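Long-range contacts in acetyl-CoA acetyltransferase (Mycobacterium smegmatis, PDB 4EGV), which may act as an acyltransferase and is a monomeric thiolase-like protein in which a thiolase fold is joined to an additional C-terminal domain: residues Glu199-Ala204 and Ile457-Val462; Pro223-Ala228 and Leu373-Gly378; Arg297-Met302 and Ala425-Asp430. One frame throughout, in Å; residues are numbered along the deposited sequence.

Contact 1 (Glu199-Ala204 and Ile457-Val462); sequences ENARRA and IETYTV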
loop_
_atom_site.group_PDB
_atom_site.type_symbol
_atom_site.label_atom_id
_atom_site.label_comp_id
_atom_site.label_asym_id
_atom_site.label_seq_id
_atom_site.Cartn_x
_atom_site.Cartn_y
_atom_site.Cartn_z
ATOM N N GLU A 199 12.032 -0.709 -8.570
ATOM C CA GLU A 199 11.893 0.317 -9.542
ATOM C C GLU A 199 12.964 0.310 -10.612
ATOM O O GLU A 199 12.655 0.587 -11.704
ATOM C CB GLU A 199 11.846 1.629 -8.818
ATOM C CG GLU A 199 11.146 2.698 -9.532
ATOM C CD GLU A 199 9.697 2.822 -9.210
ATOM O OE1 GLU A 199 8.908 2.763 -10.132
ATOM O OE2 GLU A 199 9.341 3.041 -8.071
ATOM N N ASN A 200 14.204 -0.048 -10.299
ATOM C CA ASN A 200 15.242 -0.146 -11.289
ATOM C C ASN A 200 15.171 -1.455 -12.039
ATOM O O ASN A 200 15.572 -1.551 -13.156
ATOM C CB ASN A 200 16.600 0.062 -10.657
ATOM C CG ASN A 200 16.924 1.474 -10.462
ATOM O OD1 ASN A 200 16.527 2.296 -11.203
ATOM N ND2 ASN A 200 17.645 1.756 -9.451
ATOM N N ALA A 201 14.597 -2.451 -11.417
ATOM C CA ALA A 201 14.285 -3.718 -12.095
ATOM C C ALA A 201 13.167 -3.601 -13.166
ATOM O O ALA A 201 13.197 -4.309 -14.176
ATOM C CB ALA A 201 13.990 -4.806 -11.092
ATOM N N ARG A 202 12.204 -2.709 -12.938
ATOM C CA ARG A 202 11.122 -2.462 -13.876
ATOM C C ARG A 202 11.639 -1.616 -15.029
ATOM O O ARG A 202 11.208 -1.752 -16.175
ATOM C CB ARG A 202 9.965 -1.754 -13.177
ATOM C CG ARG A 202 8.763 -1.502 -14.033
ATOM C CD ARG A 202 7.689 -0.748 -13.326
ATOM N NE ARG A 202 6.649 -0.367 -14.266
ATOM C CZ ARG A 202 6.622 0.779 -14.948
ATOM N NH1 ARG A 202 7.572 1.674 -14.757
ATOM N NH2 ARG A 202 5.635 1.030 -15.817
ATOM N N ARG A 203 12.577 -0.740 -14.719
ATOM C CA ARG A 203 13.223 0.045 -15.753
ATOM C C ARG A 203 14.011 -0.825 -16.733
ATOM O O ARG A 203 14.014 -0.554 -17.936
ATOM C CB ARG A 203 14.118 1.121 -15.155
ATOM C CG ARG A 203 14.680 2.027 -16.213
ATOM C CD ARG A 203 15.542 3.120 -15.703
ATOM N NE ARG A 203 16.793 2.638 -15.135
ATOM C CZ ARG A 203 17.880 2.331 -15.826
ATOM N NH1 ARG A 203 17.871 2.441 -17.119
ATOM N NH2 ARG A 203 18.975 1.922 -15.217
ATOM N N ALA A 204 14.674 -1.854 -16.202
ATOM C CA ALA A 204 15.352 -2.879 -17.003
ATOM C C ALA A 204 14.417 -3.571 -17.979
ATOM O O ALA A 204 14.619 -3.481 -19.174
ATOM C CB ALA A 204 16.011 -3.896 -16.103
ATOM N N ILE A 457 24.914 -7.427 -13.279
ATOM C CA ILE A 457 23.990 -6.573 -12.537
ATOM C C ILE A 457 22.544 -6.792 -13.035
ATOM O O ILE A 457 22.260 -6.616 -14.217
ATOM C CB ILE A 457 24.403 -5.108 -12.651
ATOM C CG1 ILE A 457 25.727 -4.893 -11.930
ATOM C CG2 ILE A 457 23.349 -4.229 -12.063
ATOM C CD1 ILE A 457 26.289 -3.521 -12.064
ATOM N N GLU A 458 21.639 -7.211 -12.149
ATOM C CA GLU A 458 20.235 -7.325 -12.541
ATOM C C GLU A 458 19.474 -6.064 -12.149
ATOM O O GLU A 458 18.658 -5.554 -12.915
ATOM C CB GLU A 458 19.575 -8.591 -11.972
ATOM C CG GLU A 458 18.272 -8.935 -12.683
ATOM C CD GLU A 458 17.534 -10.105 -12.076
ATOM O OE1 GLU A 458 18.090 -10.759 -11.180
ATOM O OE2 GLU A 458 16.387 -10.359 -12.478
ATOM N N THR A 459 19.778 -5.574 -10.952
ATOM C CA THR A 459 19.240 -4.321 -10.441
ATOM C C THR A 459 20.167 -3.737 -9.359
ATOM O O THR A 459 21.102 -4.376 -8.896
ATOM C CB THR A 459 17.782 -4.483 -9.972
ATOM O OG1 THR A 459 17.229 -3.210 -9.633
ATOM C CG2 THR A 459 17.695 -5.426 -8.807
ATOM N N TYR A 460 19.901 -2.498 -8.991
ATOM C CA TYR A 460 20.810 -1.695 -8.205
ATOM C C TYR A 460 20.042 -0.556 -7.536
ATOM O O TYR A 460 18.933 -0.177 -7.938
ATOM C CB TYR A 460 21.914 -1.105 -9.110
ATOM C CG TYR A 460 21.401 -0.078 -10.110
ATOM C CD1 TYR A 460 21.490 1.292 -9.849
ATOM C CD2 TYR A 460 20.811 -0.482 -11.309
ATOM C CE1 TYR A 460 21.008 2.233 -10.747
ATOM C CE2 TYR A 460 20.323 0.456 -12.227
ATOM C CZ TYR A 460 20.430 1.823 -11.938
ATOM O OH TYR A 460 19.946 2.754 -12.832
ATOM N N THR A 461 20.654 -0.007 -6.506
ATOM C CA THR A 461 20.286 1.318 -6.043
ATOM C C THR A 461 21.525 2.017 -5.467
ATOM O O THR A 461 22.565 1.385 -5.289
ATOM C CB THR A 461 19.096 1.251 -5.048
ATOM O OG1 THR A 461 18.675 2.573 -4.694
ATOM C CG2 THR A 461 19.446 0.432 -3.832
ATOM N N VAL A 462 21.423 3.317 -5.216
ATOM C CA VAL A 462 22.512 4.039 -4.596
ATOM C C VAL A 462 21.985 4.848 -3.415
ATOM O O VAL A 462 20.911 5.454 -3.490
ATOM C CB VAL A 462 23.209 4.980 -5.592
ATOM C CG1 VAL A 462 24.458 5.611 -4.950
ATOM C CG2 VAL A 462 23.595 4.257 -6.849
#
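Asn200 and Arg203 reach from the helix to Tyr460 on the strand, and this is where the two segments pack tightly. The Asn200 amide lies nearly flat on one face of the Tyr460 ring, the planes 11° apart, with ND2 3.6 Å from CE1 near the rim. The same ND2 donates an almost straight bond to Tyr460 O (2.8 Å), reaching the oxygen from above the carbonyl plane. Tyr460 CG sits between the backbone N and carbonyl carbon (chi1 67°), an arrangement that stands the ring up alongside Asn200. At its far edge Arg203 NH2 donates a bent bond to Tyr460 OH (2.7 Å, 133°), the hydroxyl tilted out of the guanidinium plane, while Arg203 NH1 is bridged to Asp500. Thr459 packs its OG1 against Asn200 CB at 3.5 Å and bonds to Leu197 O.

Contact thins toward the partly exposed Ala204, whose CB approaches Glu458 O only to 4.5 Å; the Glu458 carboxylate turns to Arg482 and Arg476.

Glu458 and Thr459 form a classic beta bulge facing Ile474 of strand 470-476. The contact thereby seats strand 453-463 of the additional C-terminal domain on helix 191-206, with helix 490-498 touching Tyr460 and helix 210-230 touching Arg203.

Contact 2 (Pro223-Ala228 and Leu373-Gly378); sequences PFSKVA and LPFFGG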
loop_
_atom_site.group_PDB
_atom_site.type_symbol
_atom_site.label_atom_id
_atom_site.label_comp_id
_atom_site.label_asym_id
_atom_site.label_seq_id
_atom_site.Cartn_x
_atom_site.Cartn_y
_atom_site.Cartn_z
ATOM N N PRO A 223 -0.284 14.334 -10.970
ATOM C CA PRO A 223 -1.726 14.266 -10.765
ATOM C C PRO A 223 -2.141 13.850 -9.342
ATOM O O PRO A 223 -3.170 14.303 -8.853
ATOM C CB PRO A 223 -2.171 13.199 -11.773
ATOM C CG PRO A 223 -1.139 13.160 -12.779
ATOM C CD PRO A 223 0.129 13.546 -12.148
ATOM N N PHE A 224 -1.351 12.983 -8.713
ATOM C CA PHE A 224 -1.451 12.689 -7.271
ATOM C C PHE A 224 -1.375 13.917 -6.335
ATOM O O PHE A 224 -2.266 14.119 -5.512
ATOM C CB PHE A 224 -0.394 11.671 -6.870
ATOM C CG PHE A 224 -0.731 10.287 -7.250
ATOM C CD1 PHE A 224 -0.923 9.320 -6.285
ATOM C CD2 PHE A 224 -0.875 9.938 -8.563
ATOM C CE1 PHE A 224 -1.254 8.016 -6.638
ATOM C CE2 PHE A 224 -1.215 8.648 -8.916
ATOM C CZ PHE A 224 -1.393 7.692 -7.967
ATOM N N SER A 225 -0.335 14.734 -6.483
ATOM C CA SER A 225 -0.145 15.860 -5.590
ATOM C C SER A 225 -1.169 16.945 -5.811
ATOM O O SER A 225 -1.433 17.728 -4.908
ATOM C CB SER A 225 1.296 16.411 -5.593
ATOM O OG SER A 225 1.620 17.081 -6.781
ATOM N N LYS A 226 -1.779 16.967 -6.996
ATOM C CA LYS A 226 -2.852 17.897 -7.257
ATOM C C LYS A 226 -4.114 17.549 -6.479
ATOM O O LYS A 226 -4.707 18.414 -5.830
ATOM C CB LYS A 226 -3.157 17.965 -8.739
ATOM C CG LYS A 226 -4.288 18.937 -9.020
ATOM C CD LYS A 226 -4.420 19.390 -10.479
ATOM C CE LYS A 226 -5.491 18.584 -11.231
ATOM N NZ LYS A 226 -4.916 17.346 -11.782
ATOM N N VAL A 227 -4.524 16.283 -6.553
ATOM C CA VAL A 227 -5.622 15.766 -5.753
ATOM C C VAL A 227 -5.330 15.965 -4.263
ATOM O O VAL A 227 -6.203 16.293 -3.503
ATOM C CB VAL A 227 -5.887 14.265 -6.079
ATOM C CG1 VAL A 227 -6.756 13.576 -5.015
ATOM C CG2 VAL A 227 -6.497 14.113 -7.459
ATOM N N ALA A 228 -4.086 15.780 -3.868
ATOM C CA ALA A 228 -3.698 15.900 -2.502
ATOM C C ALA A 228 -3.864 17.299 -1.979
ATOM O O ALA A 228 -4.209 17.469 -0.820
ATOM C CB ALA A 228 -2.291 15.422 -2.309
ATOM N N LEU A 373 0.586 8.964 -0.915
ATOM C CA LEU A 373 1.411 8.909 0.269
ATOM C C LEU A 373 2.448 9.984 0.491
ATOM O O LEU A 373 2.433 10.659 1.493
ATOM C CB LEU A 373 2.002 7.539 0.492
ATOM C CG LEU A 373 1.371 6.850 1.674
ATOM C CD1 LEU A 373 1.802 5.510 1.767
ATOM C CD2 LEU A 373 1.600 7.550 2.940
ATOM N N PRO A 374 3.360 10.177 -0.414
ATOM C CA PRO A 374 4.239 11.267 -0.132
ATOM C C PRO A 374 3.346 12.430 0.277
ATOM O O PRO A 374 3.532 12.973 1.351
ATOM C CB PRO A 374 4.919 11.511 -1.464
ATOM C CG PRO A 374 4.701 10.368 -2.184
ATOM C CD PRO A 374 3.445 9.806 -1.820
ATOM N N PHE A 375 2.379 12.767 -0.571
ATOM C CA PHE A 375 1.717 14.050 -0.574
ATOM C C PHE A 375 0.654 14.232 0.468
ATOM O O PHE A 375 0.523 15.257 1.014
ATOM C CB PHE A 375 1.161 14.365 -1.966
ATOM C CG PHE A 375 2.069 14.016 -3.084
ATOM C CD1 PHE A 375 3.161 14.772 -3.362
ATOM C CD2 PHE A 375 1.852 12.909 -3.844
ATOM C CE1 PHE A 375 3.994 14.408 -4.375
ATOM C CE2 PHE A 375 2.672 12.583 -4.829
ATOM C CZ PHE A 375 3.734 13.324 -5.103
ATOM N N PHE A 376 -0.114 13.205 0.703
ATOM C CA PHE A 376 -1.197 13.191 1.672
ATOM C C PHE A 376 -0.690 13.311 3.106
ATOM O O PHE A 376 -1.341 13.935 3.930
ATOM C CB PHE A 376 -2.092 11.949 1.500
ATOM C CG PHE A 376 -3.236 11.859 2.507
ATOM C CD1 PHE A 376 -4.298 12.759 2.477
ATOM C CD2 PHE A 376 -3.262 10.854 3.472
ATOM C CE1 PHE A 376 -5.353 12.664 3.385
ATOM C CE2 PHE A 376 -4.314 10.755 4.389
ATOM C CZ PHE A 376 -5.344 11.679 4.354
ATOM N N GLY A 377 0.476 12.722 3.372
ATOM C CA GLY A 377 1.090 12.693 4.683
ATOM C C GLY A 377 0.925 11.350 5.340
ATOM O O GLY A 377 -0.109 10.686 5.177
ATOM N N GLY A 378 1.945 10.939 6.080
ATOM C CA GLY A 378 1.870 9.694 6.825
ATOM C C GLY A 378 3.013 8.764 6.523
ATOM O O GLY A 378 3.674 8.922 5.526
#
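Ser225 OG is gripped by two backbone groups, accepting from Arg240 N and donating to Ala222 O, while the CB that carries it presses on Phe375. The contact is a small helix-helix packing within the thiolase fold: helix 210-230, from the long excursion between strands 136-143 and 271-279, meets the single short turn of helix 373-376. The side-chain contacts between the two segments are apolar or CH-pi, and nearly all converge on one ring.

Phe375 offers one face to Ser225 in a CH-pi contact, CB standing 3.5 Å from the ring centroid and 19° off its normal, displaced toward the CD1 side. The OG atom lies between backbone N and carbonyl carbon (chi1 71°), which carries the hydroxyl toward its two partners and leaves the methylene as the group nearest the ring. On the opposite face Pro374 CB sits over the ring centre, 3.9 Å above the plane, so the aromatic group is held between its own preceding proline and the neighbouring helix. Phe224 contributes its CB, 3.8 Å from Phe375 CE2 in an oblique approach, whereas its ring leads away to meet Phe221.

The short helix stops at Gly377, which has a positive phi. Just before it, Phe376 takes little part in the contact; its ring meets that of His386, and its backbone is hydrogen-bonded to Ser235. One turn along from Phe224, the methyl of Ala228 packs on the base of the Phe375 side chain, its CB 3.6 Å from Phe375 CB.

Contact 3 (Arg297-Met302 and Ala425-Asp430); sequences RGHADM and ADWVAD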
loop_
_atom_site.group_PDB
_atom_site.type_symbol
_atom_site.label_atom_id
_atom_site.label_comp_id
_atom_site.label_asym_id
_atom_site.label_seq_id
_atom_site.Cartn_x
_atom_site.Cartn_y
_atom_site.Cartn_z
ATOM N N ARG A 297 -18.229 -5.281 -2.310
ATOM C CA ARG A 297 -18.613 -6.175 -3.364
ATOM C C ARG A 297 -17.509 -7.108 -3.802
ATOM O O ARG A 297 -17.747 -8.276 -3.981
ATOM C CB ARG A 297 -19.207 -5.416 -4.545
ATOM C CG ARG A 297 -20.582 -4.835 -4.252
ATOM C CD ARG A 297 -21.693 -5.906 -4.260
ATOM N NE ARG A 297 -21.860 -6.581 -5.551
ATOM C CZ ARG A 297 -22.619 -6.137 -6.557
ATOM N NH1 ARG A 297 -23.311 -5.019 -6.461
ATOM N NH2 ARG A 297 -22.686 -6.816 -7.684
ATOM N N GLY A 298 -16.298 -6.605 -3.936
ATOM C CA GLY A 298 -15.181 -7.469 -4.252
ATOM C C GLY A 298 -14.038 -7.355 -3.293
ATOM O O GLY A 298 -13.862 -6.355 -2.621
ATOM N N HIS A 299 -13.249 -8.407 -3.237
ATOM C CA HIS A 299 -12.125 -8.434 -2.335
ATOM C C HIS A 299 -11.175 -9.526 -2.736
ATOM O O HIS A 299 -11.602 -10.480 -3.336
ATOM C CB HIS A 299 -12.613 -8.651 -0.912
ATOM C CG HIS A 299 -13.829 -9.522 -0.816
ATOM N ND1 HIS A 299 -13.761 -10.884 -0.614
ATOM C CD2 HIS A 299 -15.145 -9.220 -0.888
ATOM C CE1 HIS A 299 -14.984 -11.377 -0.571
ATOM N NE2 HIS A 299 -15.840 -10.391 -0.749
ATOM N N ALA A 300 -9.888 -9.346 -2.443
ATOM C CA ALA A 300 -8.881 -10.404 -2.492
ATOM C C ALA A 300 -7.666 -9.997 -1.658
ATOM O O ALA A 300 -7.423 -8.826 -1.464
ATOM C CB ALA A 300 -8.498 -10.740 -3.909
ATOM N N ASP A 301 -6.948 -10.978 -1.125
ATOM C CA ASP A 301 -5.705 -10.760 -0.403
ATOM C C ASP A 301 -4.590 -11.664 -0.980
ATOM O O ASP A 301 -4.688 -12.882 -0.950
ATOM C CB ASP A 301 -5.865 -10.995 1.121
ATOM C CG ASP A 301 -7.097 -10.281 1.741
ATOM O OD1 ASP A 301 -7.196 -9.027 1.711
ATOM O OD2 ASP A 301 -7.970 -10.981 2.301
HETATM N N MSE A 302 -3.532 -11.056 -1.496
HETATM C CA MSE A 302 -2.425 -11.812 -2.033
HETATM C C MSE A 302 -1.101 -11.518 -1.361
HETATM O O MSE A 302 -0.964 -10.535 -0.671
HETATM C CB MSE A 302 -2.328 -11.603 -3.538
HETATM C CG MSE A 302 -3.494 -12.225 -4.330
HETATM SE SE MSE A 302 -3.641 -14.181 -4.234
HETATM C CE MSE A 302 -1.880 -14.706 -4.940
ATOM N N ALA A 425 -25.703 -6.691 -2.599
ATOM C CA ALA A 425 -25.576 -8.085 -2.949
ATOM C C ALA A 425 -25.186 -8.889 -1.778
ATOM O O ALA A 425 -24.800 -8.361 -0.782
ATOM C CB ALA A 425 -24.597 -8.279 -4.010
ATOM N N ASP A 426 -25.262 -10.191 -1.935
ATOM C CA ASP A 426 -24.834 -11.122 -0.936
ATOM C C ASP A 426 -23.353 -11.183 -0.959
ATOM O O ASP A 426 -22.765 -11.083 -1.972
ATOM C CB ASP A 426 -25.342 -12.499 -1.297
ATOM C CG ASP A 426 -26.700 -12.789 -0.755
ATOM O OD1 ASP A 426 -27.440 -11.863 -0.487
ATOM O OD2 ASP A 426 -27.027 -13.966 -0.609
ATOM N N TRP A 427 -22.749 -11.399 0.175
ATOM C CA TRP A 427 -21.335 -11.614 0.253
ATOM C C TRP A 427 -20.982 -12.825 -0.552
ATOM O O TRP A 427 -21.572 -13.850 -0.385
ATOM C CB TRP A 427 -20.960 -11.826 1.710
ATOM C CG TRP A 427 -19.551 -12.045 1.991
ATOM C CD1 TRP A 427 -18.951 -13.210 2.158
ATOM C CD2 TRP A 427 -18.560 -11.052 2.180
ATOM N NE1 TRP A 427 -17.639 -13.035 2.418
ATOM C CE2 TRP A 427 -17.376 -11.704 2.439
ATOM C CE3 TRP A 427 -18.560 -9.671 2.141
ATOM C CZ2 TRP A 427 -16.224 -11.043 2.656
ATOM C CZ3 TRP A 427 -17.416 -9.032 2.356
ATOM C CH2 TRP A 427 -16.263 -9.700 2.604
ATOM N N VAL A 428 -20.014 -12.673 -1.434
ATOM C CA VAL A 428 -19.424 -13.729 -2.226
ATOM C C VAL A 428 -18.036 -14.064 -1.642
ATOM O O VAL A 428 -17.162 -13.199 -1.595
ATOM C CB VAL A 428 -19.272 -13.285 -3.720
ATOM C CG1 VAL A 428 -18.644 -14.403 -4.591
ATOM C CG2 VAL A 428 -20.592 -12.791 -4.304
ATOM N N ALA A 429 -17.832 -15.304 -1.194
ATOM C CA ALA A 429 -16.504 -15.754 -0.744
ATOM C C ALA A 429 -15.478 -15.692 -1.899
ATOM O O ALA A 429 -15.757 -16.124 -3.010
ATOM C CB ALA A 429 -16.562 -17.168 -0.104
ATOM N N ASP A 430 -14.301 -15.135 -1.628
ATOM C CA ASP A 430 -13.220 -15.091 -2.609
ATOM C C ASP A 430 -12.291 -16.335 -2.604
ATOM O O ASP A 430 -12.198 -17.095 -1.646
ATOM C CB ASP A 430 -12.436 -13.741 -2.562
ATOM C CG ASP A 430 -11.496 -13.606 -1.346
ATOM O OD1 ASP A 430 -10.578 -14.431 -1.201
ATOM O OD2 ASP A 430 -11.657 -12.646 -0.555
#
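A histidine-carboxylate hydrogen bond joined to an offset aromatic stack fixes the loop 425-430 on strand 294-303: His299 bonds to Asp430 and lies flat against Trp427. His299 ND1 donates to Asp430 OD2 over 2.7 Å, nearly straight at 166° and within 5° of the imidazole plane. The carboxylate receives it on the anti lone pair of OD2, while OD1 is held by Ser432 OG. That serine hydroxyl also bonds to the backbone N of Asp301, so it positions the carboxylate and ties it to the strand a second time.

The imidazole and the six-membered ring of Trp427 are stacked with centroids 4.1 Å apart, displaced so that His299 NE2 lies 3.4 Å from Trp427 CH2. Trp427 CG is anti to the backbone N (chi1 -179°), extending the indole from the loop over the histidine. Val428 O lies at the imidazole edge, near CE1. With the bond at its edge and the indole over one face, rotation of the histidine ring should be restricted. The nearby carboxylate of Asp301, its OD2 5.0 Å from Asp430 OD2, may add to a negative local field.

At the other end Arg297 folds back through bends at chi2 and chi3, bringing NE to 3.6 Å from Ala425 CB, which rests over one face of the guanidinium; NH1 bonds to Glu423 O.

Arg297 and Gly298 form a classic beta bulge facing Ile419 of the adjacent strand 414-421. After that strand the loop runs alongside strand 294-303, in nearly the same direction, toward helix 432-440, with helix 117-130 and helix 317-330 both touching His299.

How the contacts relate
Contacts 1 and 2 are linked through consecutive helices, 191-206 and 210-230, the first receiving the additional C-terminal domain and the second meeting residues 373-378. Their centres are 25 Å apart and their nearest atoms about 10 Å, and Arg203 of contact 1 also packs on the start of helix 210-230. Contact 3 lies on the large mixed sheet, where the loop 425-430 packs against strand 294-303, with its centre 35 Å from that of contact 1 and 29 Å from that of contact 2. Along the chain contacts 2 and 3 interleave, and both are nested inside the loop closed by contact 1, which brings the C-terminal part back onto the fold.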